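Local coordinates for BRAMP domain protein (Streptomyces davawensis, PDB 5MLD) that catalyses the replacement of the C-8 methyl group of FMN by an amino group drawn from glutamate, a step in the biosynthesis of the antibiotic roseoflavin, at residues A127-C132 against N159-W164; H47-E52 against R68-P73; F120-K125 against G150-S155; I7-L12 against V41-D46. All coordinates share one frame; numbering follows the deposited sequence.

Interaction 1 of 4, residues A127-C132 against N159-W164. With 8DP (8-demethyl-8-aminoriboflavin-5'-phosphate), chain I.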
# COMPACT_ATOMS: atom_id res chain seq x y z
N ALA A 127 -9.35 -0.34 18.25
CA ALA A 127 -9.03 0.75 17.34
C ALA A 127 -10.13 0.95 16.31
O ALA A 127 -10.73 -0.02 15.82
CB ALA A 127 -7.69 0.51 16.63
N GLY A 128 -10.38 2.22 15.99
CA GLY A 128 -11.20 2.58 14.86
C GLY A 128 -10.52 3.70 14.10
O GLY A 128 -9.50 4.23 14.53
N LEU A 129 -11.11 4.06 12.97
CA LEU A 129 -10.46 5.00 12.09
C LEU A 129 -11.52 5.90 11.47
O LEU A 129 -12.56 5.41 11.02
CB LEU A 129 -9.70 4.23 11.02
CG LEU A 129 -8.62 4.90 10.21
CD1 LEU A 129 -7.53 5.44 11.15
CD2 LEU A 129 -8.06 3.83 9.33
N LEU A 130 -11.26 7.21 11.47
CA LEU A 130 -12.01 8.18 10.68
C LEU A 130 -11.04 8.84 9.70
O LEU A 130 -9.95 9.26 10.09
CB LEU A 130 -12.66 9.25 11.57
CG LEU A 130 -13.67 8.75 12.61
CD1 LEU A 130 -14.08 9.89 13.50
CD2 LEU A 130 -14.92 8.11 11.94
N MET A 131 -11.42 8.91 8.42
CA MET A 131 -10.50 9.47 7.42
C MET A 131 -11.23 10.44 6.50
O MET A 131 -12.42 10.26 6.20
CB MET A 131 -9.84 8.37 6.57
CG MET A 131 -8.86 7.49 7.31
SD MET A 131 -8.47 6.05 6.32
CE MET A 131 -10.00 5.12 6.35
N CYS A 132 -10.51 11.45 6.04
CA CYS A 132 -11.07 12.43 5.11
C CYS A 132 -10.03 12.71 4.03
O CYS A 132 -8.91 13.08 4.36
CB CYS A 132 -11.44 13.73 5.83
SG CYS A 132 -12.56 14.66 4.85
N ASN A 159 -15.82 -3.40 9.91
CA ASN A 159 -16.29 -2.09 9.50
C ASN A 159 -15.81 -1.01 10.47
O ASN A 159 -16.56 -0.14 10.91
CB ASN A 159 -17.82 -2.11 9.36
CG ASN A 159 -18.28 -3.18 8.37
OD1 ASN A 159 -18.92 -4.15 8.75
ND2 ASN A 159 -17.93 -3.01 7.10
N ALA A 160 -14.53 -1.08 10.80
CA ALA A 160 -13.93 -0.20 11.79
C ALA A 160 -13.41 1.11 11.22
O ALA A 160 -12.93 1.94 11.99
CB ALA A 160 -12.79 -0.91 12.51
N ALA A 161 -13.46 1.31 9.89
CA ALA A 161 -12.91 2.50 9.25
C ALA A 161 -14.00 3.22 8.48
O ALA A 161 -14.56 2.66 7.53
CB ALA A 161 -11.76 2.12 8.31
N ALA A 162 -14.30 4.46 8.88
CA ALA A 162 -15.27 5.31 8.21
C ALA A 162 -14.57 6.51 7.58
O ALA A 162 -13.59 7.01 8.13
CB ALA A 162 -16.34 5.80 9.18
N TYR A 163 -15.07 6.98 6.43
CA TYR A 163 -14.30 7.94 5.65
C TYR A 163 -15.22 8.72 4.73
O TYR A 163 -16.36 8.31 4.45
CB TYR A 163 -13.20 7.22 4.85
CG TYR A 163 -13.75 6.22 3.88
CD1 TYR A 163 -14.00 4.92 4.27
CD2 TYR A 163 -14.06 6.58 2.57
CE1 TYR A 163 -14.53 4.01 3.41
CE2 TYR A 163 -14.59 5.66 1.69
CZ TYR A 163 -14.84 4.37 2.12
OH TYR A 163 -15.37 3.44 1.28
N TRP A 164 -14.71 9.85 4.24
CA TRP A 164 -15.32 10.61 3.17
C TRP A 164 -14.28 10.86 2.09
O TRP A 164 -13.12 11.16 2.39
CB TRP A 164 -15.89 11.95 3.66
CG TRP A 164 -16.62 12.73 2.58
CD1 TRP A 164 -17.96 12.68 2.31
CD2 TRP A 164 -16.06 13.66 1.65
NE1 TRP A 164 -18.27 13.50 1.26
CE2 TRP A 164 -17.12 14.14 0.85
CE3 TRP A 164 -14.77 14.15 1.43
CZ2 TRP A 164 -16.92 15.08 -0.18
CZ3 TRP A 164 -14.57 15.09 0.41
CH2 TRP A 164 -15.64 15.54 -0.38
C4 8DP I . -6.74 16.24 1.96
C5 8DP I . -6.44 16.52 0.48
C8 8DP I . -2.49 18.04 1.03
N3 8DP I . -2.94 14.18 -0.45
C2 8DP I . -8.32 17.42 3.61
N2 8DP I . -2.28 19.37 1.54
N1 8DP I . -5.20 15.71 0.12
C6 8DP I . -3.96 16.21 0.34
O6 8DP I . -6.85 18.65 2.27
N4 8DP I . -6.56 13.92 -0.57
C12 8DP I . -2.81 15.44 0.03
C13 8DP I . -5.33 14.45 -0.36
C14 8DP I . -4.19 13.68 -0.64
C15 8DP I . -4.38 12.38 -1.13
C16 8DP I . -6.69 12.70 -1.04
C1 8DP I . -8.14 18.34 4.82
C3 8DP I . -6.96 17.41 2.92
C7 8DP I . -3.80 17.54 0.82
C9 8DP I . -1.36 17.24 0.72
O1 8DP I . -8.90 18.03 8.62
P1 8DP I . -8.27 18.69 7.37
O2 8DP I . -9.01 20.04 7.07
O3 8DP I . -6.78 18.92 7.55
O4 8DP I . -8.53 17.72 6.11
O5 8DP I . -8.75 16.18 4.06
O7 8DP I . -6.80 15.08 2.42
C10 8DP I . 0.05 17.76 0.93
C11 8DP I . -1.53 15.97 0.23
O8 8DP I . -3.30 11.56 -1.43
N5 8DP I . -5.63 11.92 -1.32
O9 8DP I . -7.97 12.13 -1.26

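Interaction 2 of 4, residues H47-E52 against R68-P73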
# COMPACT_ATOMS: atom_id res chain seq x y z
N HIS A 47 -0.22 20.45 20.03
CA HIS A 47 0.64 20.10 21.15
C HIS A 47 2.07 19.90 20.70
O HIS A 47 2.34 19.46 19.58
CB HIS A 47 0.10 18.84 21.81
CG HIS A 47 -1.25 19.03 22.40
ND1 HIS A 47 -1.45 19.58 23.65
CD2 HIS A 47 -2.49 18.83 21.88
CE1 HIS A 47 -2.75 19.68 23.88
NE2 HIS A 47 -3.40 19.22 22.83
N ASP A 48 2.99 20.21 21.62
CA ASP A 48 4.42 20.16 21.33
C ASP A 48 4.91 18.73 21.52
O ASP A 48 5.17 18.30 22.64
CB ASP A 48 5.15 21.14 22.25
CG ASP A 48 6.63 21.17 22.02
OD1 ASP A 48 7.08 20.85 20.89
OD2 ASP A 48 7.36 21.50 22.97
N ILE A 49 5.05 18.00 20.41
CA ILE A 49 5.50 16.61 20.42
C ILE A 49 6.78 16.52 19.61
O ILE A 49 6.76 16.75 18.39
CB ILE A 49 4.43 15.67 19.83
CG1 ILE A 49 3.08 15.80 20.55
CG2 ILE A 49 4.95 14.23 19.80
CD1 ILE A 49 3.11 15.48 22.00
N GLU A 50 7.89 16.16 20.26
CA GLU A 50 9.18 16.17 19.58
C GLU A 50 9.28 15.00 18.60
O GLU A 50 9.00 13.85 18.95
CB GLU A 50 10.33 16.10 20.59
CG GLU A 50 11.71 16.03 19.93
CD GLU A 50 11.96 17.17 18.93
OE1 GLU A 50 11.71 18.36 19.27
OE2 GLU A 50 12.39 16.88 17.80
N GLN A 51 9.68 15.31 17.36
CA GLN A 51 9.79 14.32 16.30
C GLN A 51 11.12 13.58 16.32
O GLN A 51 11.20 12.42 15.90
CB GLN A 51 9.62 15.01 14.94
CG GLN A 51 9.80 14.11 13.73
CD GLN A 51 9.70 14.89 12.43
OE1 GLN A 51 10.08 16.07 12.37
NE2 GLN A 51 9.16 14.26 11.40
N GLU A 52 12.18 14.24 16.79
CA GLU A 52 13.51 13.66 16.67
C GLU A 52 13.69 12.48 17.61
O GLU A 52 13.02 12.36 18.65
CB GLU A 52 14.59 14.71 16.96
CG GLU A 52 14.72 15.74 15.85
CD GLU A 52 15.56 16.94 16.24
OE1 GLU A 52 16.54 16.76 17.00
OE2 GLU A 52 15.24 18.06 15.78
N ARG A 68 14.26 16.46 24.99
CA ARG A 68 13.73 17.59 25.73
C ARG A 68 12.35 17.27 26.33
O ARG A 68 11.66 16.34 25.93
CB ARG A 68 13.65 18.82 24.83
CG ARG A 68 12.53 18.78 23.81
CD ARG A 68 12.72 19.87 22.77
NE ARG A 68 11.72 19.75 21.71
CZ ARG A 68 10.47 20.20 21.82
NH1 ARG A 68 10.06 20.79 22.93
NH2 ARG A 68 9.63 20.04 20.82
N GLU A 69 11.98 18.06 27.33
CA GLU A 69 10.64 17.96 27.91
C GLU A 69 9.60 18.45 26.90
O GLU A 69 9.68 19.59 26.43
CB GLU A 69 10.60 18.80 29.19
CG GLU A 69 9.25 18.89 29.85
CD GLU A 69 9.26 19.80 31.07
OE1 GLU A 69 10.33 19.92 31.72
OE2 GLU A 69 8.21 20.39 31.39
N ASP A 70 8.64 17.60 26.55
CA ASP A 70 7.58 17.99 25.64
C ASP A 70 6.25 17.50 26.22
O ASP A 70 6.14 17.17 27.41
CB ASP A 70 7.89 17.48 24.22
CG ASP A 70 7.77 15.96 24.10
OD1 ASP A 70 7.58 15.28 25.12
OD2 ASP A 70 7.87 15.44 22.97
N GLU A 71 5.22 17.45 25.38
CA GLU A 71 3.90 17.01 25.82
C GLU A 71 3.60 15.56 25.48
O GLU A 71 2.45 15.13 25.60
CB GLU A 71 2.81 17.90 25.20
CG GLU A 71 2.86 19.35 25.62
CD GLU A 71 1.69 20.12 25.05
OE1 GLU A 71 0.54 19.79 25.39
OE2 GLU A 71 1.92 21.02 24.23
N TRP A 72 4.59 14.80 25.03
CA TRP A 72 4.33 13.40 24.72
C TRP A 72 3.93 12.56 25.94
O TRP A 72 2.99 11.76 25.81
CB TRP A 72 5.54 12.78 24.01
CG TRP A 72 5.38 11.31 23.75
CD1 TRP A 72 6.17 10.31 24.24
CD2 TRP A 72 4.35 10.67 22.98
NE1 TRP A 72 5.72 9.09 23.79
CE2 TRP A 72 4.59 9.28 23.03
CE3 TRP A 72 3.24 11.14 22.26
CZ2 TRP A 72 3.78 8.36 22.38
CZ3 TRP A 72 2.44 10.21 21.61
CH2 TRP A 72 2.72 8.84 21.68
N PRO A 73 4.58 12.67 27.11
CA PRO A 73 4.10 11.87 28.26
C PRO A 73 2.62 12.08 28.56
O PRO A 73 1.90 11.11 28.81
CB PRO A 73 5.00 12.35 29.41
CG PRO A 73 6.27 12.74 28.73
CD PRO A 73 5.83 13.38 27.43

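Interaction 3 of 4, residues F120-K125 against G150-S155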
# COMPACT_ATOMS: atom_id res chain seq x y z
N PHE A 120 1.83 -6.82 25.70
CA PHE A 120 2.21 -5.45 25.39
C PHE A 120 1.24 -4.48 26.07
O PHE A 120 0.09 -4.84 26.36
CB PHE A 120 2.23 -5.23 23.86
CG PHE A 120 3.12 -6.21 23.12
CD1 PHE A 120 4.30 -6.68 23.69
CD2 PHE A 120 2.76 -6.66 21.86
CE1 PHE A 120 5.12 -7.58 22.99
CE2 PHE A 120 3.56 -7.56 21.16
CZ PHE A 120 4.75 -8.03 21.73
N PRO A 121 1.68 -3.24 26.33
CA PRO A 121 0.86 -2.32 27.14
C PRO A 121 -0.49 -1.98 26.55
O PRO A 121 -1.41 -1.65 27.31
CB PRO A 121 1.74 -1.06 27.24
CG PRO A 121 3.09 -1.52 26.97
CD PRO A 121 3.00 -2.68 26.03
N LEU A 122 -0.64 -2.04 25.23
CA LEU A 122 -1.90 -1.64 24.60
C LEU A 122 -2.81 -2.82 24.28
O LEU A 122 -3.83 -2.66 23.61
CB LEU A 122 -1.60 -0.81 23.34
CG LEU A 122 -0.78 0.45 23.62
CD1 LEU A 122 -0.58 1.31 22.38
CD2 LEU A 122 -1.44 1.30 24.71
N TYR A 123 -2.46 -4.01 24.76
CA TYR A 123 -3.35 -5.16 24.62
C TYR A 123 -4.71 -4.89 25.23
O TYR A 123 -4.85 -4.14 26.21
CB TYR A 123 -2.71 -6.40 25.28
CG TYR A 123 -2.21 -7.40 24.25
CD1 TYR A 123 -1.17 -7.08 23.41
CD2 TYR A 123 -2.78 -8.66 24.14
CE1 TYR A 123 -0.70 -7.97 22.47
CE2 TYR A 123 -2.33 -9.56 23.21
CZ TYR A 123 -1.29 -9.22 22.37
OH TYR A 123 -0.83 -10.11 21.43
N ASN A 124 -5.73 -5.52 24.64
CA ASN A 124 -7.14 -5.47 25.04
C ASN A 124 -7.81 -4.14 24.74
O ASN A 124 -8.93 -3.90 25.21
CB ASN A 124 -7.31 -5.81 26.52
CG ASN A 124 -6.70 -7.14 26.82
OD1 ASN A 124 -7.12 -8.14 26.27
ND2 ASN A 124 -5.64 -7.14 27.62
N LYS A 125 -7.16 -3.29 23.95
CA LYS A 125 -7.81 -2.06 23.49
C LYS A 125 -8.36 -2.26 22.08
O LYS A 125 -8.10 -3.27 21.41
CB LYS A 125 -6.82 -0.89 23.57
CG LYS A 125 -6.35 -0.62 25.00
CD LYS A 125 -5.28 0.45 24.99
CE LYS A 125 -4.79 0.71 26.40
NZ LYS A 125 -5.88 1.17 27.28
N GLY A 150 -2.69 -2.95 15.13
CA GLY A 150 -2.75 -4.38 15.42
C GLY A 150 -1.46 -4.93 15.99
O GLY A 150 -1.48 -5.76 16.90
N ARG A 151 -0.30 -4.47 15.48
CA ARG A 151 0.99 -4.95 16.00
C ARG A 151 1.19 -4.57 17.46
O ARG A 151 1.88 -5.28 18.19
CB ARG A 151 2.16 -4.40 15.17
CG ARG A 151 2.38 -5.07 13.82
CD ARG A 151 3.62 -4.51 13.09
NE ARG A 151 4.90 -5.07 13.55
CZ ARG A 151 5.69 -4.49 14.45
NH1 ARG A 151 5.33 -3.33 15.00
NH2 ARG A 151 6.84 -5.05 14.82
N LEU A 152 0.57 -3.47 17.90
CA LEU A 152 0.75 -2.94 19.25
C LEU A 152 -0.15 -3.60 20.27
O LEU A 152 0.11 -3.48 21.48
CB LEU A 152 0.49 -1.43 19.26
CG LEU A 152 1.35 -0.56 18.35
CD1 LEU A 152 0.93 0.90 18.51
CD2 LEU A 152 2.85 -0.75 18.67
N GLY A 153 -1.22 -4.25 19.85
CA GLY A 153 -2.13 -4.83 20.82
C GLY A 153 -3.59 -4.52 20.60
O GLY A 153 -4.45 -5.07 21.30
N TYR A 154 -3.91 -3.64 19.63
CA TYR A 154 -5.29 -3.27 19.35
C TYR A 154 -6.02 -4.36 18.59
O TYR A 154 -5.47 -5.00 17.69
CB TYR A 154 -5.35 -1.96 18.55
CG TYR A 154 -5.01 -0.75 19.39
CD1 TYR A 154 -5.99 -0.10 20.13
CD2 TYR A 154 -3.71 -0.26 19.43
CE1 TYR A 154 -5.69 0.99 20.91
CE2 TYR A 154 -3.39 0.84 20.21
CZ TYR A 154 -4.40 1.46 20.95
OH TYR A 154 -4.10 2.54 21.74
N SER A 155 -7.29 -4.56 18.94
CA SER A 155 -8.20 -5.39 18.16
C SER A 155 -9.06 -4.49 17.29
O SER A 155 -9.43 -3.38 17.68
CB SER A 155 -9.10 -6.22 19.08
OG SER A 155 -8.32 -7.08 19.89
O HOH W 1 -7.04 -5.81 21.92

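Interaction 4 of 4, residues I7-L12 against V41-D46. With 8DP (8-demethyl-8-aminoriboflavin-5'-phosphate), chain I.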
# COMPACT_ATOMS: atom_id res chain seq x y z
N ILE A 7 -10.15 10.22 20.59
CA ILE A 7 -10.17 10.50 19.16
C ILE A 7 -9.07 11.51 18.88
O ILE A 7 -9.10 12.61 19.44
CB ILE A 7 -11.53 11.03 18.70
CG1 ILE A 7 -12.65 10.07 19.16
CG2 ILE A 7 -11.52 11.21 17.17
CD1 ILE A 7 -14.08 10.58 18.94
N LEU A 8 -8.12 11.15 18.03
CA LEU A 8 -6.98 12.03 17.73
C LEU A 8 -7.19 12.62 16.34
O LEU A 8 -7.08 11.92 15.34
CB LEU A 8 -5.65 11.27 17.79
CG LEU A 8 -5.36 10.58 19.12
CD1 LEU A 8 -4.00 9.88 19.05
CD2 LEU A 8 -5.41 11.58 20.26
N ASN A 9 -7.53 13.91 16.29
CA ASN A 9 -7.58 14.61 15.01
C ASN A 9 -6.15 14.95 14.62
O ASN A 9 -5.49 15.77 15.28
CB ASN A 9 -8.43 15.88 15.11
CG ASN A 9 -8.61 16.54 13.77
OD1 ASN A 9 -7.81 16.30 12.86
ND2 ASN A 9 -9.65 17.35 13.63
N THR A 10 -5.67 14.34 13.53
CA THR A 10 -4.27 14.53 13.14
C THR A 10 -4.11 15.52 11.99
O THR A 10 -3.11 15.46 11.26
CB THR A 10 -3.64 13.17 12.82
OG1 THR A 10 -4.39 12.52 11.79
CG2 THR A 10 -3.69 12.25 14.07
N THR A 11 -5.07 16.43 11.82
CA THR A 11 -4.93 17.52 10.86
C THR A 11 -3.66 18.33 11.13
O THR A 11 -3.18 18.42 12.27
CB THR A 11 -6.15 18.45 10.93
OG1 THR A 11 -5.99 19.51 9.98
CG2 THR A 11 -6.29 19.06 12.33
N LEU A 12 -3.14 18.94 10.08
CA LEU A 12 -1.94 19.76 10.18
C LEU A 12 -2.21 21.22 10.50
O LEU A 12 -1.26 21.98 10.68
CB LEU A 12 -1.14 19.68 8.87
CG LEU A 12 -0.62 18.27 8.61
CD1 LEU A 12 0.12 18.24 7.27
CD2 LEU A 12 0.28 17.80 9.74
N VAL A 41 -11.51 14.44 22.50
CA VAL A 41 -10.90 14.75 21.21
C VAL A 41 -9.64 15.54 21.49
O VAL A 41 -9.67 16.53 22.22
CB VAL A 41 -11.85 15.54 20.29
CG1 VAL A 41 -11.17 15.82 18.94
CG2 VAL A 41 -13.17 14.83 20.09
N VAL A 42 -8.52 15.11 20.90
CA VAL A 42 -7.26 15.83 20.99
C VAL A 42 -6.81 16.15 19.57
O VAL A 42 -6.80 15.25 18.72
CB VAL A 42 -6.19 15.00 21.72
CG1 VAL A 42 -4.82 15.62 21.56
CG2 VAL A 42 -6.56 14.89 23.21
N ARG A 43 -6.49 17.41 19.30
CA ARG A 43 -5.92 17.77 18.00
C ARG A 43 -4.41 17.82 18.20
O ARG A 43 -3.89 18.75 18.81
CB ARG A 43 -6.44 19.10 17.46
CG ARG A 43 -5.87 19.33 16.07
CD ARG A 43 -6.35 20.67 15.46
NE ARG A 43 -7.80 20.74 15.31
CZ ARG A 43 -8.43 21.66 14.59
NH1 ARG A 43 -7.72 22.56 13.93
NH2 ARG A 43 -9.76 21.68 14.49
N VAL A 44 -3.72 16.78 17.71
CA VAL A 44 -2.37 16.53 18.17
C VAL A 44 -1.41 17.63 17.73
O VAL A 44 -0.44 17.93 18.44
CB VAL A 44 -1.90 15.14 17.69
CG1 VAL A 44 -2.85 14.05 18.19
CG2 VAL A 44 -1.83 15.08 16.19
N ILE A 45 -1.68 18.28 16.59
CA ILE A 45 -0.79 19.33 16.10
C ILE A 45 -0.80 20.55 17.02
O ILE A 45 0.13 21.37 16.97
CB ILE A 45 -1.15 19.73 14.65
CG1 ILE A 45 0.01 20.46 13.97
CG2 ILE A 45 -2.41 20.60 14.58
CD1 ILE A 45 1.15 19.57 13.60
N ASP A 46 -1.81 20.70 17.87
CA ASP A 46 -1.82 21.81 18.82
C ASP A 46 -0.77 21.65 19.89
O ASP A 46 -0.48 22.61 20.61
CB ASP A 46 -3.16 21.94 19.54
CG ASP A 46 -4.29 22.34 18.62
OD1 ASP A 46 -4.03 22.83 17.50
OD2 ASP A 46 -5.45 22.16 19.03
C4 8DP I . -6.74 16.24 1.96
C5 8DP I . -6.44 16.52 0.48
C8 8DP I . -2.49 18.04 1.03
N3 8DP I . -2.94 14.18 -0.45
C2 8DP I . -8.32 17.42 3.61
N2 8DP I . -2.28 19.37 1.54
N1 8DP I . -5.20 15.71 0.12
C6 8DP I . -3.96 16.21 0.34
O6 8DP I . -6.85 18.65 2.27
N4 8DP I . -6.56 13.92 -0.57
C12 8DP I . -2.81 15.44 0.03
C13 8DP I . -5.33 14.45 -0.36
C14 8DP I . -4.19 13.68 -0.64
C15 8DP I . -4.38 12.38 -1.13
C16 8DP I . -6.69 12.70 -1.04
C1 8DP I . -8.14 18.34 4.82
C3 8DP I . -6.96 17.41 2.92
C7 8DP I . -3.80 17.54 0.82
C9 8DP I . -1.36 17.24 0.72
O1 8DP I . -8.90 18.03 8.62
P1 8DP I . -8.27 18.69 7.37
O2 8DP I . -9.01 20.04 7.07
O3 8DP I . -6.78 18.92 7.55
O4 8DP I . -8.53 17.72 6.11
O5 8DP I . -8.75 16.18 4.06
O7 8DP I . -6.80 15.08 2.42
C10 8DP I . 0.05 17.76 0.93
C11 8DP I . -1.53 15.97 0.23
O8 8DP I . -3.30 11.56 -1.43
N5 8DP I . -5.63 11.92 -1.32
O9 8DP I . -7.97 12.13 -1.26
O HOH W 2 -3.55 17.47 14.60

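Interaction 1 of 4, residues A127-C132 against N159-W164
A bend at the third torsion of Met131 (chi3 -70°) turns its CE toward the neighbouring strand, where the methyl meets Ala161 CB at 4.0 Å. Tyr163 answers with a chi1 of 61°, CG lying between the backbone N and the carbonyl carbon, and this takes its ring away from Met131; the touching is done by Tyr163 CB, 3.9 Å from Met131 CB. These residues belong to two adjacent parallel strands, 125-132 and 161-164, of the open sheet of a flavodoxin-like fold. Four backbone bonds join them: Leu129 N to Ala160 O, Ala162 N to Leu129 O at 2.9 Å, Met131 N to Ala162 O, and Trp164 N to Met131 O.

Side chains alternate between two faces. Leu129, Met131, Ala161 and Tyr163 share one, where helix 138-152 packs on the larger three. Small alanines suit this strand because they accept longer neighbours: Leu130 CD2, on the other face, reaches Ala162 CB at 3.9 Å, with helices 20-34 and 183-205 packing beyond. The hydroxyl of Tyr163 is hydrogen-bonded to Glu135 of a neighbouring subunit.

At the C-terminal end the strand reaches the flavin site. Cys132, a residue that binds FMN, has its carbonyl O 3.1 Å from O5 of the bound aminoflavin, while its SG lies obliquely beside the Trp164 ring, 4.1 Å from CE3.

Interaction 2 of 4, residues H47-E52 against R68-P73
Arg68 grips Asp48 end-on, with NH2 2.7 Å from Asp48 OD1 and NH1 2.8 Å from Asp48 OD2. Both oxygens are met on their syn side, and carboxylate and guanidinium are nearly coplanar, 21° apart. From its side, the same guanidinium gives NE and NH2 to a single oxygen, Glu50 OE1, with NE at 2.8 Å; here the carboxylate stands steeply, its plane 77° from that of the guanidinium. Arg68 CG lies between backbone N and carbonyl carbon (chi1 74°) and the chain extends to NE, bringing the guanidinium to both acids, a task suited to arginine. Lys65 also pairs with Glu50 OE1.

Glu71 forms a second clamp. Its OE1 accepts from His47 ND1 at 2.7 Å, at the edge of the imidazole, while OE2 receives Asp48 N from above the carboxylate plane. The backbone closes the loop, Glu71 N donating to Asp48 O at 2.9 Å. Asp70 bridges in both directions: OD2 offers its anti lone pair to Glu50 N at 2.8 Å, and OD1 accepts from Trp72 N in an Asx turn at the start of helix 72-81, where Glu71 is the N-cap.

In the packing, Ile49 CD1 reaches Trp72 N at 3.4 Å, and helix 98-107 touches both residues; Lys106 adds a cation-pi contact to the indole.

Asp48 and Glu50 thus share Arg68, Glu71 takes His47, and Asp70 takes backbone N-H groups. Arg68, with Lys65 at Glu50, probably offsets much of the charge of these two acids, and Glu71 would favour keeping the proton on ND1 of His47, and could favour its charged form.

Interaction 3 of 4, residues F120-K125 against G150-S155
Lys125 O and Ser155 N make the direct hydrogen bond between 120-125 and 150-155, 2.9 Å long and almost straight at 175°. A water strengthens the junction: it donates to Lys125 O and to Gly153 O, both at 2.8 Å, and accepts from Ser155 OG. Lys125 O is therefore held by two donors, and serine suits its position, its hydroxyl reaching both water and Tyr208.

Backbone shape matters too. Two overlapping beta turns, type I from Phe120 to Tyr123 and type II from Leu122 to Lys125, fold 120-125 back against Gly153. That glycine ends helix 138-152 in a Schellman motif with a positive phi of 131°; a side chain here would run into the backbone at Leu122 and Tyr123 and the Leu152 carbonyl, so glycine fits. The tyrosine ring lies against its CA, Tyr123 CD1 being 3.6 Å from Gly153 CA.

Apolar contacts centre on the Tyr154 ring. Leu122 CG is anti to the carbonyl carbon (chi1 -59°), which carries CD1 to Tyr154 CE2 at 3.6 Å, and Lys125 CB meets CE1 at 3.4 Å, both from the same side of the ring plane. Leu122 CD1 also touches Leu152 CD1 at 4.2 Å. Beside these, Phe120 CB rests against the carbonyl O of Leu152.

Two polar ends have partners elsewhere: Lys125 NZ bonds the carbonyls of Arg80 and Ala82, while Tyr123 OH meets Asn159 and Asn195 of a neighbouring subunit. This turn enters strand 125-132 and is fastened to the exit of helix 138-152, with helix 98-107 packed on Leu122 and Leu152 and helix 72-81 on Tyr154.

Interaction 4 of 4, residues I7-L12 against V41-D46
Asn9 O is gripped twice, by Val44 N at 3.2 Å and by a water at 2.7 Å. The water also donates to Thr11 O and accepts from Ile45 N, so it fills the gap where the strands of this beta-alpha-beta unit, 4-9 and 38-43, part company. Earlier the strands pair in parallel, Val42 N bonding Ile7 O and Asn9 N bonding Val42 O at 2.9 Å.

Beyond the strand, the chain turns into the phosphate site of the flavodoxin-like fold. Asn9 OD1 accepts from Thr11 N in an Asx turn, a bend for which a short amide side chain is well suited, while its ND2 is tied to Gln22. Thr11 has OG1 anti to its own nitrogen (chi1 180°), which presents the hydroxyl to the aminoflavin phosphate: it donates to O3 at 2.6 Å.

Branched aliphatics fill the other face. Leu8 CD2 lies alongside Val42 CB at 3.8 Å, and Val44 CG1 meets Leu8 CB at 4.0 Å, the two side chains crossing at about a right angle.

Arg43 NH1 donates to the carbonyls of Arg13 and Ser17, probably helping to hold the loop that follows Thr11. Thr11 CG2 sits over one face of the guanidinium, 3.7 Å from Arg43 NE.

How the interactions relate
Interactions 1, 3 and 4 all reach one sheet. Interactions 1 and 4, with centres about 15 Å apart, bring the C-terminal ends of their strands to the same aminoflavin: Thr11 serves the phosphate and Cys132 lies beside the ribityl chain. Interactions 1 and 3 meet directly on strand 125-132, where Ala127 N lies 3.1 Å from Ser155 O, a probable hydrogen bond, and both reach a neighbouring subunit through Asn159 and its partners. Interaction 2 lies at the surface, its Trp72 side chain about 10 Å from a bound aminoflavin; it adjoins interaction 4 through His47 CD2 and Val42 CG1, 4.0 Å apart.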